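Local coordinates for putative hydrogenase (Pyrococcus furiosus, PDB 3LYU), which probably takes part in electron transfer as an oxidoreductase binding flavin adenine dinucleotide and a [2Fe-2S] cluster, this chain being one alpha/beta domain of the longer protein, at residues 25-34 with 49-60. Residues are numbered along the deposited sequence; the frame is centred on the assembly and turned at random.
Sequences GAYTGIVEVY and TLHVTFEPMVIL
The first beta-alpha-beta unit of the domain closes where strand 20-26 and the start of helix 29-42 meet strand 46-54. The strands pair in parallel: Gly25 N donates to Leu50 O (2.9 Å), Val52 N to Gly25 O, and Tyr27 N to Val52 O (2.9 Å). His51 grips the type II' turn from Ala26 to Gly29. With CG anti to the backbone N (chi1 -175°), its imidazole reaches the turn, where NE2 donates to Tyr27 O at 2.6 Å, the acceptor tilted 18° from the ring plane. Ile30 CG2 lies over one imidazole face, 3.5 Å from the centroid in a CH-pi contact, and Thr53 CG2 covers the opposite face. A leucine in place of His51 would probably leave Tyr27 O without this donor and the turn less firmly held. In the loop after strand 46-54, Ile59 CG2 meets Ile30 CG2 (3.5 Å) and Leu60 CD2 packs against Tyr34 CB. The Tyr27 edge approaches the Phe54 face in an offset edge-to-face pair, Tyr27 CE2 to Phe54 CE2 3.7 Å; both side chains touch Val91 of helix 84-104. The unit's parallel sheet, of order 3-2-1-4-5 with helices on both faces, is typical of three-layer, Rossmann-like alpha/beta folds.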
loop_
_atom_site.group_PDB
_atom_site.type_symbol
_atom_site.label_atom_id
_atom_site.label_comp_id
_atom_site.label_asym_id
_atom_site.label_seq_id
_atom_site.Cartn_x
_atom_site.Cartn_y
_atom_site.Cartn_z
ATOM N N GLY B 25 -16.864 15.802 6.092
ATOM C CA GLY B 25 -15.723 16.631 5.766
ATOM C C GLY B 25 -15.537 17.641 6.867
ATOM O O GLY B 25 -16.404 18.475 7.092
ATOM N N ALA B 26 -14.418 17.559 7.575
ATOM C CA ALA B 26 -14.142 18.497 8.653
ATOM C C ALA B 26 -13.270 19.639 8.138
ATOM O O ALA B 26 -12.311 19.423 7.400
ATOM C CB ALA B 26 -13.452 17.785 9.796
ATOM N N TYR B 27 -13.611 20.859 8.526
ATOM C CA TYR B 27 -12.855 22.029 8.103
ATOM C C TYR B 27 -12.764 22.056 6.575
ATOM O O TYR B 27 -13.774 21.884 5.903
ATOM C CB TYR B 27 -11.446 22.025 8.743
ATOM C CG TYR B 27 -11.423 21.997 10.272
ATOM C CD1 TYR B 27 -11.169 20.815 10.969
ATOM C CD2 TYR B 27 -11.683 23.154 11.018
ATOM C CE1 TYR B 27 -11.177 20.782 12.365
ATOM C CE2 TYR B 27 -11.694 23.130 12.417
ATOM C CZ TYR B 27 -11.442 21.943 13.086
ATOM O OH TYR B 27 -11.459 21.915 14.470
ATOM N N THR B 28 -11.569 22.258 6.026
ATOM C CA THR B 28 -11.406 22.315 4.573
ATOM C C THR B 28 -11.455 20.925 3.952
ATOM O O THR B 28 -11.383 20.772 2.727
ATOM C CB THR B 28 -10.068 22.998 4.158
ATOM O OG1 THR B 28 -8.966 22.139 4.476
ATOM C CG2 THR B 28 -9.894 24.315 4.892
ATOM N N GLY B 29 -11.583 19.914 4.803
ATOM C CA GLY B 29 -11.642 18.554 4.312
ATOM C C GLY B 29 -12.823 18.366 3.381
ATOM O O GLY B 29 -12.821 17.439 2.573
ATOM N N ILE B 30 -13.820 19.250 3.474
ATOM C CA ILE B 30 -15.021 19.158 2.633
ATOM C C ILE B 30 -14.735 19.386 1.143
ATOM O O ILE B 30 -15.449 18.887 0.277
ATOM C CB ILE B 30 -16.123 20.158 3.102
ATOM C CG1 ILE B 30 -17.496 19.747 2.556
ATOM C CG2 ILE B 30 -15.791 21.563 2.633
ATOM C CD1 ILE B 30 -17.991 18.436 3.096
ATOM N N VAL B 31 -13.684 20.132 0.846
ATOM C CA VAL B 31 -13.319 20.391 -0.538
ATOM C C VAL B 31 -13.020 19.080 -1.265
ATOM O O VAL B 31 -13.413 18.881 -2.421
ATOM C CB VAL B 31 -12.071 21.281 -0.605
ATOM C CG1 VAL B 31 -11.734 21.613 -2.064
ATOM C CG2 VAL B 31 -12.305 22.541 0.212
ATOM N N GLU B 32 -12.326 18.187 -0.569
ATOM C CA GLU B 32 -11.948 16.899 -1.124
ATOM C C GLU B 32 -13.096 15.890 -1.177
ATOM O O GLU B 32 -13.225 15.142 -2.141
ATOM C CB GLU B 32 -10.767 16.337 -0.326
ATOM C CG GLU B 32 -10.144 15.093 -0.914
ATOM C CD GLU B 32 -8.833 14.736 -0.257
ATOM O OE1 GLU B 32 -8.261 13.670 -0.599
ATOM O OE2 GLU B 32 -8.373 15.527 0.601
ATOM N N VAL B 33 -13.931 15.859 -0.149
ATOM C CA VAL B 33 -15.047 14.918 -0.160
ATOM C C VAL B 33 -16.088 15.326 -1.201
ATOM O O VAL B 33 -16.837 14.491 -1.702
ATOM C CB VAL B 33 -15.718 14.769 1.266
ATOM C CG1 VAL B 33 -15.405 15.957 2.139
ATOM C CG2 VAL B 33 -17.229 14.627 1.138
ATOM N N TYR B 34 -16.121 16.607 -1.555
ATOM C CA TYR B 34 -17.092 17.066 -2.538
ATOM C C TYR B 34 -17.108 16.214 -3.801
ATOM O O TYR B 34 -18.096 15.529 -4.066
ATOM C CB TYR B 34 -16.852 18.532 -2.899
ATOM C CG TYR B 34 -17.727 19.016 -4.036
ATOM C CD1 TYR B 34 -19.113 18.773 -4.041
ATOM C CD2 TYR B 34 -17.180 19.739 -5.096
ATOM C CE1 TYR B 34 -19.927 19.243 -5.078
ATOM C CE2 TYR B 34 -17.985 20.217 -6.131
ATOM C CZ TYR B 34 -19.353 19.969 -6.119
ATOM O OH TYR B 34 -20.131 20.457 -7.143
ATOM N N THR B 49 -23.981 14.433 2.952
ATOM C CA THR B 49 -22.715 14.959 3.434
ATOM C C THR B 49 -22.848 15.809 4.674
ATOM O O THR B 49 -23.859 16.476 4.891
ATOM C CB THR B 49 -21.988 15.809 2.354
ATOM O OG1 THR B 49 -22.824 16.900 1.953
ATOM C CG2 THR B 49 -21.637 14.957 1.143
ATOM N N LEU B 50 -21.816 15.785 5.496
ATOM C CA LEU B 50 -21.824 16.579 6.707
ATOM C C LEU B 50 -20.560 17.416 6.735
ATOM O O LEU B 50 -19.464 16.884 6.607
ATOM C CB LEU B 50 -21.885 15.669 7.940
ATOM C CG LEU B 50 -21.534 16.328 9.285
ATOM C CD1 LEU B 50 -22.574 17.368 9.639
ATOM C CD2 LEU B 50 -21.436 15.274 10.374
ATOM N N HIS B 51 -20.708 18.724 6.875
ATOM C CA HIS B 51 -19.547 19.593 6.938
ATOM C C HIS B 51 -19.517 20.259 8.300
ATOM O O HIS B 51 -20.398 21.071 8.614
ATOM C CB HIS B 51 -19.595 20.684 5.857
ATOM C CG HIS B 51 -18.353 21.528 5.798
ATOM N ND1 HIS B 51 -18.327 22.776 5.217
ATOM C CD2 HIS B 51 -17.093 21.293 6.237
ATOM C CE1 HIS B 51 -17.105 23.276 5.300
ATOM N NE2 HIS B 51 -16.338 22.394 5.916
ATOM N N VAL B 52 -18.518 19.915 9.111
ATOM C CA VAL B 52 -18.387 20.524 10.433
ATOM C C VAL B 52 -17.161 21.426 10.391
ATOM O O VAL B 52 -16.040 20.971 10.149
ATOM C CB VAL B 52 -18.235 19.459 11.551
ATOM C CG1 VAL B 52 -18.267 20.137 12.915
ATOM C CG2 VAL B 52 -19.351 18.421 11.444
ATOM N N THR B 53 -17.387 22.718 10.601
ATOM C CA THR B 53 -16.300 23.693 10.571
ATOM C C THR B 53 -16.745 24.947 11.321
ATOM O O THR B 53 -17.820 24.949 11.913
ATOM C CB THR B 53 -15.927 24.046 9.111
ATOM O OG1 THR B 53 -14.692 24.767 9.094
ATOM C CG2 THR B 53 -17.018 24.888 8.454
ATOM N N PHE B 54 -15.925 25.999 11.309
ATOM C CA PHE B 54 -16.272 27.249 11.991
ATOM C C PHE B 54 -17.166 28.112 11.112
ATOM O O PHE B 54 -17.087 28.042 9.890
ATOM C CB PHE B 54 -15.005 28.011 12.379
ATOM C CG PHE B 54 -14.206 27.338 13.455
ATOM C CD1 PHE B 54 -14.779 27.072 14.697
ATOM C CD2 PHE B 54 -12.885 26.969 13.233
ATOM C CE1 PHE B 54 -14.051 26.450 15.706
ATOM C CE2 PHE B 54 -12.145 26.344 14.236
ATOM C CZ PHE B 54 -12.731 26.084 15.479
ATOM N N GLU B 55 -18.020 28.915 11.735
ATOM C CA GLU B 55 -18.945 29.760 10.994
ATOM C C GLU B 55 -18.358 30.460 9.763
ATOM O O GLU B 55 -18.967 30.458 8.685
ATOM C CB GLU B 55 -19.561 30.805 11.922
ATOM C CG GLU B 55 -20.489 30.224 12.965
ATOM C CD GLU B 55 -21.135 31.288 13.842
ATOM O OE1 GLU B 55 -21.901 30.915 14.764
ATOM O OE2 GLU B 55 -20.880 32.493 13.610
ATOM N N PRO B 56 -17.172 31.077 9.906
ATOM C CA PRO B 56 -16.531 31.776 8.787
ATOM C C PRO B 56 -15.769 30.882 7.800
ATOM O O PRO B 56 -14.917 31.379 7.059
ATOM C CB PRO B 56 -15.592 32.745 9.494
ATOM C CG PRO B 56 -15.129 31.921 10.670
ATOM C CD PRO B 56 -16.434 31.315 11.164
HETATM N N MSE B 57 -16.079 29.585 7.776
HETATM C CA MSE B 57 -15.366 28.662 6.897
HETATM C C MSE B 57 -16.179 27.689 6.070
HETATM O O MSE B 57 -15.613 26.799 5.430
HETATM C CB MSE B 57 -14.366 27.858 7.709
HETATM C CG MSE B 57 -13.258 28.678 8.311
HETATM SE SE MSE B 57 -12.115 27.525 9.301
HETATM C CE MSE B 57 -11.691 26.231 7.891
ATOM N N VAL B 58 -17.498 27.822 6.085
ATOM C CA VAL B 58 -18.300 26.910 5.288
ATOM C C VAL B 58 -18.070 27.241 3.812
ATOM O O VAL B 58 -17.939 28.404 3.434
ATOM C CB VAL B 58 -19.822 26.962 5.688
ATOM C CG1 VAL B 58 -20.169 28.308 6.280
ATOM C CG2 VAL B 58 -20.704 26.657 4.490
ATOM N N ILE B 59 -17.971 26.196 2.995
ATOM C CA ILE B 59 -17.727 26.344 1.568
ATOM C C ILE B 59 -18.427 25.211 0.826
ATOM O O ILE B 59 -18.730 24.180 1.415
ATOM C CB ILE B 59 -16.199 26.306 1.271
ATOM C CG1 ILE B 59 -15.927 26.750 -0.169
ATOM C CG2 ILE B 59 -15.648 24.912 1.521
ATOM C CD1 ILE B 59 -16.331 28.204 -0.469
ATOM N N LEU B 60 -18.699 25.420 -0.458
ATOM C CA LEU B 60 -19.361 24.420 -1.299
ATOM C C LEU B 60 -20.767 24.025 -0.888
ATOM O O LEU B 60 -21.328 23.099 -1.469
ATOM C CB LEU B 60 -18.513 23.152 -1.388
ATOM C CG LEU B 60 -17.528 23.003 -2.547
ATOM C CD1 LEU B 60 -16.802 24.316 -2.833
ATOM C CD2 LEU B 60 -16.543 21.905 -2.182
#